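PDB 4R12: nicastrin from Dictyostelium purpureum, which probably serves as an essential subunit of gamma-secretase, the complex that cuts membrane proteins such as Notch receptors and the amyloid precursor protein within the membrane. Local coordinates for residues Arg272-Val276 with Tyr569-Thr573; Glu193-Gln198 with Tyr485-Thr491; Ile116-Tyr120 with Met386-Lys390; Phe134-Phe139 with Ala225-Asp229. One frame throughout, in Å; residues are numbered along the deposited sequence.

Contact 1 (Arg272-Val276 with Tyr569-Thr573); sequences RWGYV and YPIFT. With NAG (2-acetamido-2-deoxy-beta-D-glucopyranose), chain F.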
loop_
_atom_site.group_PDB
_atom_site.type_symbol
_atom_site.label_atom_id
_atom_site.label_comp_id
_atom_site.label_asym_id
_atom_site.label_seq_id
_atom_site.Cartn_x
_atom_site.Cartn_y
_atom_site.Cartn_z
ATOM N N ARG A 272 1.340 5.462 -3.339
ATOM C CA ARG A 272 2.120 6.144 -2.302
ATOM C C ARG A 272 3.428 6.674 -2.867
ATOM O O ARG A 272 4.172 7.363 -2.176
ATOM C CB ARG A 272 2.420 5.225 -1.120
ATOM C CG ARG A 272 1.218 4.519 -0.526
ATOM C CD ARG A 272 0.077 5.439 -0.375
ATOM N NE ARG A 272 -1.119 4.833 0.229
ATOM C CZ ARG A 272 -2.181 5.569 0.537
ATOM N NH1 ARG A 272 -2.147 6.878 0.274
ATOM N NH2 ARG A 272 -3.251 5.033 1.098
ATOM N N TRP A 273 3.710 6.348 -4.126
ATOM C CA TRP A 273 4.966 6.758 -4.741
ATOM C C TRP A 273 4.679 7.644 -5.951
ATOM O O TRP A 273 5.145 7.387 -7.066
ATOM C CB TRP A 273 5.795 5.524 -5.105
ATOM C CG TRP A 273 6.032 4.663 -3.901
ATOM C CD1 TRP A 273 5.313 3.556 -3.527
ATOM C CD2 TRP A 273 7.011 4.871 -2.874
ATOM N NE1 TRP A 273 5.801 3.055 -2.342
ATOM C CE2 TRP A 273 6.840 3.843 -1.922
ATOM C CE3 TRP A 273 8.014 5.825 -2.668
ATOM C CZ2 TRP A 273 7.639 3.740 -0.785
ATOM C CZ3 TRP A 273 8.809 5.717 -1.542
ATOM C CH2 TRP A 273 8.619 4.683 -0.614
ATOM N N GLY A 274 3.886 8.683 -5.712
ATOM C CA GLY A 274 3.592 9.677 -6.731
ATOM C C GLY A 274 2.380 9.382 -7.595
ATOM O O GLY A 274 2.349 9.775 -8.764
ATOM N N TYR A 275 1.400 8.662 -7.037
ATOM C CA TYR A 275 0.154 8.351 -7.743
ATOM C C TYR A 275 0.351 7.676 -9.096
ATOM O O TYR A 275 -0.405 7.949 -10.018
ATOM C CB TYR A 275 -0.667 9.637 -7.965
ATOM C CG TYR A 275 -0.889 10.455 -6.720
ATOM C CD1 TYR A 275 -1.720 9.991 -5.710
ATOM C CD2 TYR A 275 -0.273 11.694 -6.548
ATOM C CE1 TYR A 275 -1.930 10.719 -4.565
ATOM C CE2 TYR A 275 -0.487 12.443 -5.395
ATOM C CZ TYR A 275 -1.324 11.941 -4.410
ATOM O OH TYR A 275 -1.557 12.646 -3.255
ATOM N N VAL A 276 1.343 6.803 -9.244
ATOM C CA VAL A 276 1.656 6.354 -10.595
ATOM C C VAL A 276 0.630 5.377 -11.156
ATOM O O VAL A 276 0.485 5.277 -12.377
ATOM C CB VAL A 276 3.056 5.731 -10.684
ATOM C CG1 VAL A 276 4.108 6.771 -10.289
ATOM C CG2 VAL A 276 3.165 4.501 -9.822
ATOM N N TYR A 569 8.227 13.620 -13.396
ATOM C CA TYR A 569 7.377 12.565 -12.842
ATOM C C TYR A 569 8.081 11.935 -11.633
ATOM O O TYR A 569 9.278 12.167 -11.425
ATOM C CB TYR A 569 7.055 11.516 -13.915
ATOM C CG TYR A 569 6.139 12.022 -15.021
ATOM C CD1 TYR A 569 4.782 12.234 -14.786
ATOM C CD2 TYR A 569 6.628 12.276 -16.300
ATOM C CE1 TYR A 569 3.938 12.693 -15.794
ATOM C CE2 TYR A 569 5.791 12.731 -17.313
ATOM C CZ TYR A 569 4.450 12.933 -17.053
ATOM O OH TYR A 569 3.616 13.385 -18.051
ATOM N N PRO A 570 7.345 11.161 -10.813
ATOM C CA PRO A 570 8.031 10.608 -9.640
ATOM C C PRO A 570 9.109 9.598 -10.040
ATOM O O PRO A 570 8.847 8.700 -10.836
ATOM C CB PRO A 570 6.899 9.932 -8.835
ATOM C CG PRO A 570 5.758 9.796 -9.772
ATOM C CD PRO A 570 5.894 10.906 -10.789
ATOM N N ILE A 571 10.310 9.758 -9.498
ATOM C CA ILE A 571 11.397 8.833 -9.794
ATOM C C ILE A 571 11.845 8.097 -8.545
ATOM O O ILE A 571 12.585 8.647 -7.729
ATOM C CB ILE A 571 12.619 9.554 -10.385
ATOM C CG1 ILE A 571 12.233 10.319 -11.650
ATOM C CG2 ILE A 571 13.741 8.532 -10.667
ATOM C CD1 ILE A 571 11.681 9.439 -12.750
ATOM N N PHE A 572 11.392 6.859 -8.397
ATOM C CA PHE A 572 11.783 6.008 -7.278
ATOM C C PHE A 572 12.222 4.669 -7.828
ATOM O O PHE A 572 11.511 4.058 -8.621
ATOM C CB PHE A 572 10.636 5.808 -6.278
ATOM C CG PHE A 572 10.173 7.077 -5.642
ATOM C CD1 PHE A 572 10.780 7.549 -4.495
ATOM C CD2 PHE A 572 9.142 7.804 -6.195
ATOM C CE1 PHE A 572 10.346 8.726 -3.895
ATOM C CE2 PHE A 572 8.721 8.981 -5.606
ATOM C CZ PHE A 572 9.326 9.440 -4.459
ATOM N N THR A 573 13.402 4.222 -7.412
ATOM C CA THR A 573 13.940 2.958 -7.884
ATOM C C THR A 573 14.541 2.199 -6.719
ATOM O O THR A 573 15.484 2.666 -6.072
ATOM C CB THR A 573 15.036 3.145 -8.970
ATOM O OG1 THR A 573 16.141 3.874 -8.417
ATOM C CG2 THR A 573 14.484 3.878 -10.186
HETATM C C1 NAG F . 7.689 16.307 -18.429
HETATM C C2 NAG F . 7.208 16.913 -19.719
HETATM C C3 NAG F . 6.044 17.871 -19.534
HETATM C C4 NAG F . 5.044 17.386 -18.507
HETATM C C5 NAG F . 5.730 16.830 -17.278
HETATM C C6 NAG F . 4.773 16.159 -16.300
HETATM C C7 NAG F . 8.964 16.824 -21.237
HETATM C C8 NAG F . 10.393 16.496 -20.928
HETATM N N2 NAG F . 8.338 17.540 -20.340
HETATM O O3 NAG F . 5.350 17.928 -20.775
HETATM O O4 NAG F . 4.191 18.455 -18.177
HETATM O O5 NAG F . 6.548 15.809 -17.811
HETATM O O6 NAG F . 4.469 16.958 -15.166
HETATM O O7 NAG F . 8.384 16.462 -22.237
#
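Pro570 wedges its ring against the Gly274 turn and Val276, and this is the tight part of the contact. Its CG sits 3.5 Å from Val276 CG1, closer than two such carbons usually come, while its CB lies 3.6 Å from Trp273 O. Gly274 has positive phi (90°), and a side chain there would run into Pro570 CG. One step further, Trp273 turns the edge of its six-membered ring to the face of Phe572 in a T-shaped pair: Trp273 CE3 stands 3.7 Å from Phe572 CD1, and the planes are inclined at 66°. With CG opposite its carbonyl carbon (chi1 -62°), Phe572 swings its ring over to the indole. The loop 272-276 leads from strand 262-268 into helix 276-287 of the large lobe, whose family belongs to the zinc-exopeptidase clan, and Tyr275 takes the N-cap position of that helix. The partner segment runs into strand 572-575, which lies between strands 21-29 and 192-203. Tyr569, partly exposed, marks the looser side. A GlcNAc unit sits on one face of its ring, C6 3.3 Å from Tyr569 CZ and O5 3.2 Å from Tyr569 CE2. A serine here would remove that ring, and the GlcNAc is likely to lose this contact and swing more freely. The carbonyl O of Pro570 is hydrogen-bonded to Ser550 OG.

Contact 2 (Glu193-Gln198 with Tyr485-Thr491); sequences EPVGGQ and YSSVFGT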
loop_
_atom_site.group_PDB
_atom_site.type_symbol
_atom_site.label_atom_id
_atom_site.label_comp_id
_atom_site.label_asym_id
_atom_site.label_seq_id
_atom_site.Cartn_x
_atom_site.Cartn_y
_atom_site.Cartn_z
ATOM N N GLU A 193 15.376 -1.225 -9.759
ATOM C CA GLU A 193 14.184 -1.272 -10.607
ATOM C C GLU A 193 13.177 -0.219 -10.156
ATOM O O GLU A 193 13.142 0.137 -8.977
ATOM C CB GLU A 193 13.527 -2.660 -10.570
ATOM C CG GLU A 193 14.456 -3.830 -10.850
ATOM C CD GLU A 193 14.895 -3.900 -12.308
ATOM O OE1 GLU A 193 14.356 -3.134 -13.139
ATOM O OE2 GLU A 193 15.782 -4.726 -12.626
ATOM N N PRO A 194 12.367 0.295 -11.094
ATOM C CA PRO A 194 11.332 1.271 -10.740
ATOM C C PRO A 194 10.377 0.733 -9.682
ATOM O O PRO A 194 10.003 -0.436 -9.734
ATOM C CB PRO A 194 10.600 1.506 -12.063
ATOM C CG PRO A 194 11.630 1.205 -13.113
ATOM C CD PRO A 194 12.402 0.041 -12.543
ATOM N N VAL A 195 10.008 1.579 -8.727
ATOM C CA VAL A 195 8.993 1.213 -7.760
ATOM C C VAL A 195 7.654 1.270 -8.458
ATOM O O VAL A 195 7.273 2.312 -8.984
ATOM C CB VAL A 195 9.001 2.154 -6.536
ATOM C CG1 VAL A 195 7.820 1.839 -5.600
ATOM C CG2 VAL A 195 10.309 2.015 -5.804
ATOM N N GLY A 196 6.936 0.154 -8.483
ATOM C CA GLY A 196 5.663 0.120 -9.169
ATOM C C GLY A 196 5.004 -1.237 -9.051
ATOM O O GLY A 196 5.393 -2.050 -8.221
ATOM N N GLY A 197 4.016 -1.491 -9.891
ATOM C CA GLY A 197 3.347 -2.781 -9.853
ATOM C C GLY A 197 2.127 -2.817 -10.730
ATOM O O GLY A 197 2.092 -2.161 -11.768
ATOM N N GLN A 198 1.122 -3.578 -10.298
ATOM C CA GLN A 198 -0.127 -3.692 -11.024
ATOM C C GLN A 198 -1.326 -3.206 -10.204
ATOM O O GLN A 198 -1.494 -3.603 -9.043
ATOM C CB GLN A 198 -0.368 -5.149 -11.447
ATOM C CG GLN A 198 0.696 -5.727 -12.387
ATOM C CD GLN A 198 0.687 -5.068 -13.767
ATOM O OE1 GLN A 198 -0.361 -4.938 -14.402
ATOM N NE2 GLN A 198 1.857 -4.650 -14.231
ATOM N N TYR A 485 3.265 -2.745 0.523
ATOM C CA TYR A 485 4.235 -1.941 -0.226
ATOM C C TYR A 485 4.275 -2.496 -1.650
ATOM O O TYR A 485 4.294 -3.707 -1.844
ATOM C CB TYR A 485 5.608 -1.993 0.441
ATOM C CG TYR A 485 6.733 -1.527 -0.456
ATOM C CD1 TYR A 485 6.736 -0.245 -0.989
ATOM C CD2 TYR A 485 7.810 -2.365 -0.738
ATOM C CE1 TYR A 485 7.783 0.191 -1.803
ATOM C CE2 TYR A 485 8.863 -1.940 -1.547
ATOM C CZ TYR A 485 8.833 -0.663 -2.079
ATOM O OH TYR A 485 9.860 -0.229 -2.875
ATOM N N SER A 486 4.239 -1.615 -2.646
ATOM C CA SER A 486 4.114 -2.041 -4.037
ATOM C C SER A 486 5.299 -2.874 -4.534
ATOM O O SER A 486 5.154 -3.670 -5.460
ATOM C CB SER A 486 3.954 -0.815 -4.953
ATOM O OG SER A 486 5.148 -0.054 -4.965
ATOM N N SER A 487 6.462 -2.673 -3.920
ATOM C CA SER A 487 7.714 -3.268 -4.405
ATOM C C SER A 487 7.996 -2.769 -5.827
ATOM O O SER A 487 7.602 -1.645 -6.188
ATOM C CB SER A 487 7.661 -4.815 -4.334
ATOM O OG SER A 487 8.891 -5.397 -4.699
ATOM N N VAL A 488 8.697 -3.569 -6.627
ATOM C CA VAL A 488 9.172 -3.091 -7.921
ATOM C C VAL A 488 8.308 -3.552 -9.087
ATOM O O VAL A 488 7.697 -4.625 -9.055
ATOM C CB VAL A 488 10.638 -3.514 -8.170
ATOM C CG1 VAL A 488 11.543 -2.830 -7.160
ATOM C CG2 VAL A 488 10.800 -5.031 -8.105
ATOM N N PHE A 489 8.259 -2.718 -10.121
ATOM C CA PHE A 489 7.383 -2.960 -11.249
ATOM C C PHE A 489 7.756 -4.209 -12.032
ATOM O O PHE A 489 6.883 -4.962 -12.458
ATOM C CB PHE A 489 7.376 -1.764 -12.197
ATOM C CG PHE A 489 6.567 -1.993 -13.435
ATOM C CD1 PHE A 489 5.188 -1.867 -13.404
ATOM C CD2 PHE A 489 7.180 -2.365 -14.627
ATOM C CE1 PHE A 489 4.429 -2.099 -14.542
ATOM C CE2 PHE A 489 6.432 -2.591 -15.774
ATOM C CZ PHE A 489 5.058 -2.459 -15.736
ATOM N N GLY A 490 9.052 -4.412 -12.236
ATOM C CA GLY A 490 9.534 -5.497 -13.077
ATOM C C GLY A 490 10.835 -5.089 -13.735
ATOM O O GLY A 490 11.320 -3.981 -13.507
ATOM N N THR A 491 11.404 -5.974 -14.551
ATOM C CA THR A 491 12.676 -5.684 -15.214
ATOM C C THR A 491 12.494 -5.014 -16.570
ATOM O O THR A 491 13.443 -4.460 -17.124
ATOM C CB THR A 491 13.502 -6.959 -15.401
ATOM O OG1 THR A 491 12.654 -8.001 -15.895
ATOM C CG2 THR A 491 14.081 -7.405 -14.071
HETATM O O HOH W 1 4.082 -5.047 -12.107
#
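A single beta bridge, Val195 with Val488, fastens the loop 485-491 to the broken strand 192-203 just where that strand is interrupted. It has the pattern of a non-hydrogen-bonded antiparallel pair, with the two bonds made by the flanking residues. Phe489 N gives a nearly straight bond to Pro194 O (2.9 Å, 168° at the hydrogen), and Gly196 N reaches Ser487 O at 3.0 Å, in the plane of that carbonyl. Ser487 O is gripped a second time, by Ser486 OG from its own loop. Val195 spreads its methyls over this polar corner: CG1, anti to the backbone N (chi1 174°), comes within 3.3 Å of Ser486 OG, and CG2 lies 3.7 Å from Tyr485 OH, a hydroxyl bonded to Glu574. The Phe489 ring turns its edge toward Gly196 and Gly197, CD1 3.5 Å from Gly197 O; Gly196 has little room for a side chain beside Phe489 CB. Gln198 NE2 comes within 3.6 Å of Phe489 CE1, is bonded to Asn547 OD1, and links through a water to Phe489 O. At the other end Glu193 OE1 and Gly490 O stand 3.2 Å apart, two acceptors that each take a weak bond from Trp562 NE1. Strand 572-575 pairs with 193-198 through Val195 and Phe572, strand 542-548 through Gly197 and Ala548, while Trp562 of strand 561-564 packs against Pro194 and Phe489.

Contact 3 (Ile116-Tyr120 with Met386-Lys390); sequences IYGLY and MSFLK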
loop_
_atom_site.group_PDB
_atom_site.type_symbol
_atom_site.label_atom_id
_atom_site.label_comp_id
_atom_site.label_asym_id
_atom_site.label_seq_id
_atom_site.Cartn_x
_atom_site.Cartn_y
_atom_site.Cartn_z
ATOM N N ILE A 116 4.193 17.157 -3.922
ATOM C CA ILE A 116 4.559 17.774 -5.196
ATOM C C ILE A 116 3.967 17.049 -6.394
ATOM O O ILE A 116 3.958 17.597 -7.492
ATOM C CB ILE A 116 6.096 17.863 -5.382
ATOM C CG1 ILE A 116 6.738 16.474 -5.468
ATOM C CG2 ILE A 116 6.720 18.704 -4.278
ATOM C CD1 ILE A 116 8.247 16.505 -5.796
ATOM N N TYR A 117 3.461 15.834 -6.191
ATOM C CA TYR A 117 2.848 15.076 -7.287
ATOM C C TYR A 117 1.323 15.202 -7.324
ATOM O O TYR A 117 0.671 14.625 -8.188
ATOM C CB TYR A 117 3.249 13.609 -7.198
ATOM C CG TYR A 117 4.746 13.452 -7.214
ATOM C CD1 TYR A 117 5.487 13.879 -8.312
ATOM C CD2 TYR A 117 5.425 12.931 -6.123
ATOM C CE1 TYR A 117 6.869 13.764 -8.335
ATOM C CE2 TYR A 117 6.811 12.808 -6.140
ATOM C CZ TYR A 117 7.521 13.233 -7.250
ATOM O OH TYR A 117 8.895 13.121 -7.284
ATOM N N GLY A 118 0.763 15.985 -6.406
ATOM C CA GLY A 118 -0.679 16.160 -6.350
ATOM C C GLY A 118 -1.159 17.493 -6.885
ATOM O O GLY A 118 -0.428 18.177 -7.589
ATOM N N LEU A 119 -2.399 17.861 -6.550
ATOM C CA LEU A 119 -3.006 19.109 -7.015
ATOM C C LEU A 119 -2.386 20.380 -6.469
ATOM O O LEU A 119 -2.507 21.437 -7.077
ATOM C CB LEU A 119 -4.492 19.142 -6.655
ATOM C CG LEU A 119 -5.497 18.483 -7.585
ATOM C CD1 LEU A 119 -6.886 18.766 -7.057
ATOM C CD2 LEU A 119 -5.355 18.990 -9.011
ATOM N N TYR A 120 -1.759 20.294 -5.304
ATOM C CA TYR A 120 -1.279 21.488 -4.628
ATOM C C TYR A 120 0.216 21.417 -4.302
ATOM O O TYR A 120 0.596 21.337 -3.137
ATOM C CB TYR A 120 -2.079 21.720 -3.344
ATOM C CG TYR A 120 -3.571 21.459 -3.496
ATOM C CD1 TYR A 120 -4.423 22.429 -4.017
ATOM C CD2 TYR A 120 -4.128 20.239 -3.110
ATOM C CE1 TYR A 120 -5.788 22.189 -4.153
ATOM C CE2 TYR A 120 -5.482 19.997 -3.239
ATOM C CZ TYR A 120 -6.305 20.970 -3.759
ATOM O OH TYR A 120 -7.652 20.717 -3.885
ATOM N N MET A 386 -6.912 13.212 -7.093
ATOM C CA MET A 386 -6.087 14.276 -7.642
ATOM C C MET A 386 -5.632 14.000 -9.078
ATOM O O MET A 386 -5.482 14.934 -9.879
ATOM C CB MET A 386 -4.868 14.511 -6.755
ATOM C CG MET A 386 -5.201 15.167 -5.429
ATOM S SD MET A 386 -3.731 15.406 -4.405
ATOM C CE MET A 386 -4.341 16.610 -3.231
ATOM N N SER A 387 -5.414 12.733 -9.413
ATOM C CA SER A 387 -4.974 12.399 -10.762
ATOM C C SER A 387 -6.077 12.697 -11.767
ATOM O O SER A 387 -5.806 13.167 -12.872
ATOM C CB SER A 387 -4.552 10.931 -10.853
ATOM O OG SER A 387 -3.481 10.673 -9.967
ATOM N N PHE A 388 -7.324 12.430 -11.389
ATOM C CA PHE A 388 -8.446 12.711 -12.285
ATOM C C PHE A 388 -8.746 14.208 -12.371
ATOM O O PHE A 388 -9.082 14.719 -13.439
ATOM C CB PHE A 388 -9.697 11.934 -11.839
ATOM C CG PHE A 388 -9.558 10.448 -12.001
ATOM C CD1 PHE A 388 -8.889 9.698 -11.055
ATOM C CD2 PHE A 388 -10.069 9.807 -13.122
ATOM C CE1 PHE A 388 -8.742 8.330 -11.211
ATOM C CE2 PHE A 388 -9.924 8.439 -13.281
ATOM C CZ PHE A 388 -9.250 7.703 -12.327
ATOM N N LEU A 389 -8.610 14.913 -11.254
ATOM C CA LEU A 389 -8.919 16.351 -11.231
ATOM C C LEU A 389 -7.929 17.197 -12.031
ATOM O O LEU A 389 -8.218 18.351 -12.381
ATOM C CB LEU A 389 -8.976 16.839 -9.787
ATOM C CG LEU A 389 -10.202 16.308 -9.045
ATOM C CD1 LEU A 389 -9.976 16.330 -7.541
ATOM C CD2 LEU A 389 -11.435 17.116 -9.440
ATOM N N LYS A 390 -6.760 16.631 -12.315
ATOM C CA LYS A 390 -5.815 17.270 -13.225
ATOM C C LYS A 390 -6.354 17.281 -14.646
ATOM O O LYS A 390 -5.939 18.087 -15.468
ATOM C CB LYS A 390 -4.467 16.558 -13.202
ATOM C CG LYS A 390 -3.705 16.670 -11.898
ATOM C CD LYS A 390 -2.459 15.785 -11.928
ATOM C CE LYS A 390 -1.780 15.750 -10.562
ATOM N NZ LYS A 390 -0.527 14.928 -10.547
#
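The Gly118-Leu119 backbone passes close by helix 385-389, the CA atoms of Leu119 and Met386 5.8 Å apart, where Lys390 N is bonded to Met386 O. This is a junction between the two lobes: the loop 116-120 belongs to the small lobe and the helix to the large lobe. Lys390 bonds to the loop backbone. Its chain, fully extended beyond CG, carries NZ to within 2.7 Å of Tyr117 O, where it donates from 36° above the carbonyl plane rather than onto a lone pair. The same ammonium group forms a salt bridge with Glu279 OE2, so helix 276-287 and the loop are tied to one lysine. Met386 fills the middle of the contact. Leu119 N points almost straight at its sulphur (SD at 3.5 Å, 165° at the hydrogen), a weak bond, and Gly118 CA lies 3.7 Å from SD; a side chain on Gly118 would collide with that sulphur. Leu119 touches Met386, Leu389 and Lys390. Its CG meets Met386 CG at 4.0 Å, CD1 rests 3.9 Å from Leu389 CB, and CD2 faces the aliphatic part of Lys390. Tyr120, whose OH is held by Leu380 N, has Leu119 CB over one face of its ring. Met386, with chi2 and chi3 both near 180°, stretches past the loop backbone to that ring, and its CE methyl arrives at the edge, near the ring plane, 3.6 Å from Tyr120 CE2.

Contact 4 (Phe134-Phe139 with Ala225-Asp229); sequences FTYFSF and AFFRD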
loop_
_atom_site.group_PDB
_atom_site.type_symbol
_atom_site.label_atom_id
_atom_site.label_comp_id
_atom_site.label_asym_id
_atom_site.label_seq_id
_atom_site.Cartn_x
_atom_site.Cartn_y
_atom_site.Cartn_z
ATOM N N PHE A 134 11.634 10.212 9.229
ATOM C CA PHE A 134 12.721 9.269 9.465
ATOM C C PHE A 134 12.980 8.282 8.308
ATOM O O PHE A 134 14.122 7.873 8.076
ATOM C CB PHE A 134 12.414 8.501 10.743
ATOM C CG PHE A 134 13.594 7.821 11.361
ATOM C CD1 PHE A 134 14.871 8.298 11.180
ATOM C CD2 PHE A 134 13.403 6.692 12.144
ATOM C CE1 PHE A 134 15.952 7.674 11.777
ATOM C CE2 PHE A 134 14.475 6.064 12.739
ATOM C CZ PHE A 134 15.752 6.554 12.549
ATOM N N THR A 135 11.926 7.891 7.596
ATOM C CA THR A 135 12.082 6.941 6.493
ATOM C C THR A 135 12.999 7.483 5.394
ATOM O O THR A 135 13.748 6.723 4.772
ATOM C CB THR A 135 10.708 6.561 5.881
ATOM O OG1 THR A 135 9.967 5.820 6.851
ATOM C CG2 THR A 135 10.877 5.688 4.639
ATOM N N TYR A 136 12.977 8.801 5.196
ATOM C CA TYR A 136 13.676 9.416 4.069
ATOM C C TYR A 136 15.074 9.898 4.404
ATOM O O TYR A 136 15.544 10.865 3.841
ATOM C CB TYR A 136 12.830 10.567 3.516
ATOM C CG TYR A 136 11.454 10.067 3.187
ATOM C CD1 TYR A 136 11.269 9.145 2.164
ATOM C CD2 TYR A 136 10.341 10.468 3.922
ATOM C CE1 TYR A 136 10.025 8.647 1.863
ATOM C CE2 TYR A 136 9.084 9.974 3.625
ATOM C CZ TYR A 136 8.934 9.060 2.592
ATOM O OH TYR A 136 7.694 8.541 2.270
ATOM N N PHE A 137 15.742 9.205 5.315
ATOM C CA PHE A 137 17.158 9.445 5.584
ATOM C C PHE A 137 18.003 8.332 4.982
ATOM O O PHE A 137 17.527 7.207 4.796
ATOM C CB PHE A 137 17.408 9.546 7.083
ATOM C CG PHE A 137 16.955 10.842 7.681
ATOM C CD1 PHE A 137 15.626 11.037 8.024
ATOM C CD2 PHE A 137 17.861 11.881 7.879
ATOM C CE1 PHE A 137 15.204 12.255 8.567
ATOM C CE2 PHE A 137 17.449 13.094 8.424
ATOM C CZ PHE A 137 16.122 13.279 8.770
ATOM N N SER A 138 19.258 8.641 4.682
ATOM C CA SER A 138 20.170 7.672 4.097
ATOM C C SER A 138 21.112 7.091 5.144
ATOM O O SER A 138 22.000 7.782 5.643
ATOM C CB SER A 138 20.986 8.309 2.964
ATOM O OG SER A 138 21.853 7.349 2.390
ATOM N N PHE A 139 20.914 5.819 5.468
ATOM C CA PHE A 139 21.704 5.143 6.494
ATOM C C PHE A 139 22.813 4.301 5.865
ATOM O O PHE A 139 22.543 3.498 4.973
ATOM C CB PHE A 139 20.808 4.245 7.361
ATOM C CG PHE A 139 19.697 4.979 8.045
ATOM C CD1 PHE A 139 18.474 5.166 7.414
ATOM C CD2 PHE A 139 19.873 5.491 9.318
ATOM C CE1 PHE A 139 17.448 5.852 8.039
ATOM C CE2 PHE A 139 18.846 6.172 9.954
ATOM C CZ PHE A 139 17.639 6.351 9.314
ATOM N N ALA A 225 6.051 2.001 4.909
ATOM C CA ALA A 225 6.608 1.796 6.236
ATOM C C ALA A 225 8.119 1.985 6.173
ATOM O O ALA A 225 8.708 2.007 5.084
ATOM C CB ALA A 225 6.272 0.423 6.764
ATOM N N PHE A 226 8.735 2.143 7.336
ATOM C CA PHE A 226 10.190 2.170 7.432
ATOM C C PHE A 226 10.672 0.770 7.051
ATOM O O PHE A 226 11.585 0.617 6.251
ATOM C CB PHE A 226 10.653 2.546 8.841
ATOM C CG PHE A 226 12.123 2.878 8.938
ATOM C CD1 PHE A 226 13.069 1.871 9.041
ATOM C CD2 PHE A 226 12.549 4.203 8.928
ATOM C CE1 PHE A 226 14.420 2.167 9.137
ATOM C CE2 PHE A 226 13.910 4.517 9.021
ATOM C CZ PHE A 226 14.839 3.497 9.124
ATOM N N PHE A 227 10.034 -0.233 7.645
ATOM C CA PHE A 227 10.304 -1.648 7.348
ATOM C C PHE A 227 9.190 -2.167 6.459
ATOM O O PHE A 227 8.118 -2.523 6.951
ATOM C CB PHE A 227 10.389 -2.479 8.641
ATOM C CG PHE A 227 11.436 -1.987 9.597
ATOM C CD1 PHE A 227 12.782 -2.170 9.320
ATOM C CD2 PHE A 227 11.082 -1.322 10.749
ATOM C CE1 PHE A 227 13.758 -1.695 10.185
ATOM C CE2 PHE A 227 12.051 -0.852 11.620
ATOM C CZ PHE A 227 13.392 -1.044 11.340
ATOM N N ARG A 228 9.429 -2.209 5.154
ATOM C CA ARG A 228 8.328 -2.397 4.216
ATOM C C ARG A 228 7.723 -3.811 4.218
ATOM O O ARG A 228 6.598 -4.001 3.728
ATOM C CB ARG A 228 8.781 -1.980 2.806
ATOM C CG ARG A 228 8.848 -0.426 2.674
ATOM C CD ARG A 228 9.571 0.060 1.417
ATOM N NE ARG A 228 11.032 0.044 1.553
ATOM C CZ ARG A 228 11.743 0.981 2.180
ATOM N NH1 ARG A 228 11.138 2.023 2.743
ATOM N NH2 ARG A 228 13.074 0.875 2.252
ATOM N N ASP A 229 8.425 -4.791 4.782
ATOM C CA ASP A 229 7.822 -6.117 4.956
ATOM C C ASP A 229 6.757 -6.094 6.051
ATOM O O ASP A 229 6.019 -7.057 6.214
ATOM C CB ASP A 229 8.870 -7.174 5.293
ATOM C CG ASP A 229 9.828 -7.421 4.149
ATOM O OD1 ASP A 229 9.357 -7.607 3.003
ATOM O OD2 ASP A 229 11.055 -7.390 4.394
#
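Phe226 packs its ring against both Phe134 and Phe139, which also meet each other. Its CE2 lies over one face of Phe134, 3.8 Å from Phe134 CD2 and toward the rim, the planes only 34° apart. The edge of the same ring meets the Phe134 carbonyl, with Phe226 CE2 3.5 Å from Phe134 O. At the far end Phe226 CZ touches Phe139 CE1 at 3.7 Å; here the planes are steeper, at 67°. Phe226 reaches this far because CG stands opposite the backbone N (chi1 -168°), and Thr135 OG1 flanks it 3.7 Å from Phe226 CD2. The three rings form an aromatic cluster joining the small lobe to a loop of the large lobe, between strand 214-220 and helix 234-252. A leucine at Phe226, lacking the ring, would probably leave a gap beside Phe134 and Phe139 and slacken the cluster. Further out, Phe77 meets Phe226 edge-to-face and also contacts the Phe134 ring. The Cys24-Cys36 disulfide borders the cluster, Cys24 against Phe226 and Cys36 against Phe139. Arg228, held through NH2 by Thr25 OG1, brings the edge of its guanidinium to the Thr135 methyl, NH1 4.1 Å from CG2.

Contacts 1 and 2 are neighbours, their centres about 10 Å apart. Strands 572-575 and 192-203 lie side by side, Phe572 O probably bonding to Val195 N, while Trp273 packs on Val195 and Tyr485. Contact 3, its centre about 13 Å from that of contact 1, meets it through Tyr275 and Pro570. Contact 4, about 17 Å from contact 2 between centres, touches it where Arg228 packs on Tyr485; contacts 3 and 4, centres about 25 Å apart, do not touch. Along the chain contact 4 closes before contact 1 opens, whereas contacts 1, 2 and 3 alternate. Contacts 3 and 4 join small lobe to large at two places; 485-491 and 569-573 pack against strand 192-203 and large-lobe loop 272-276.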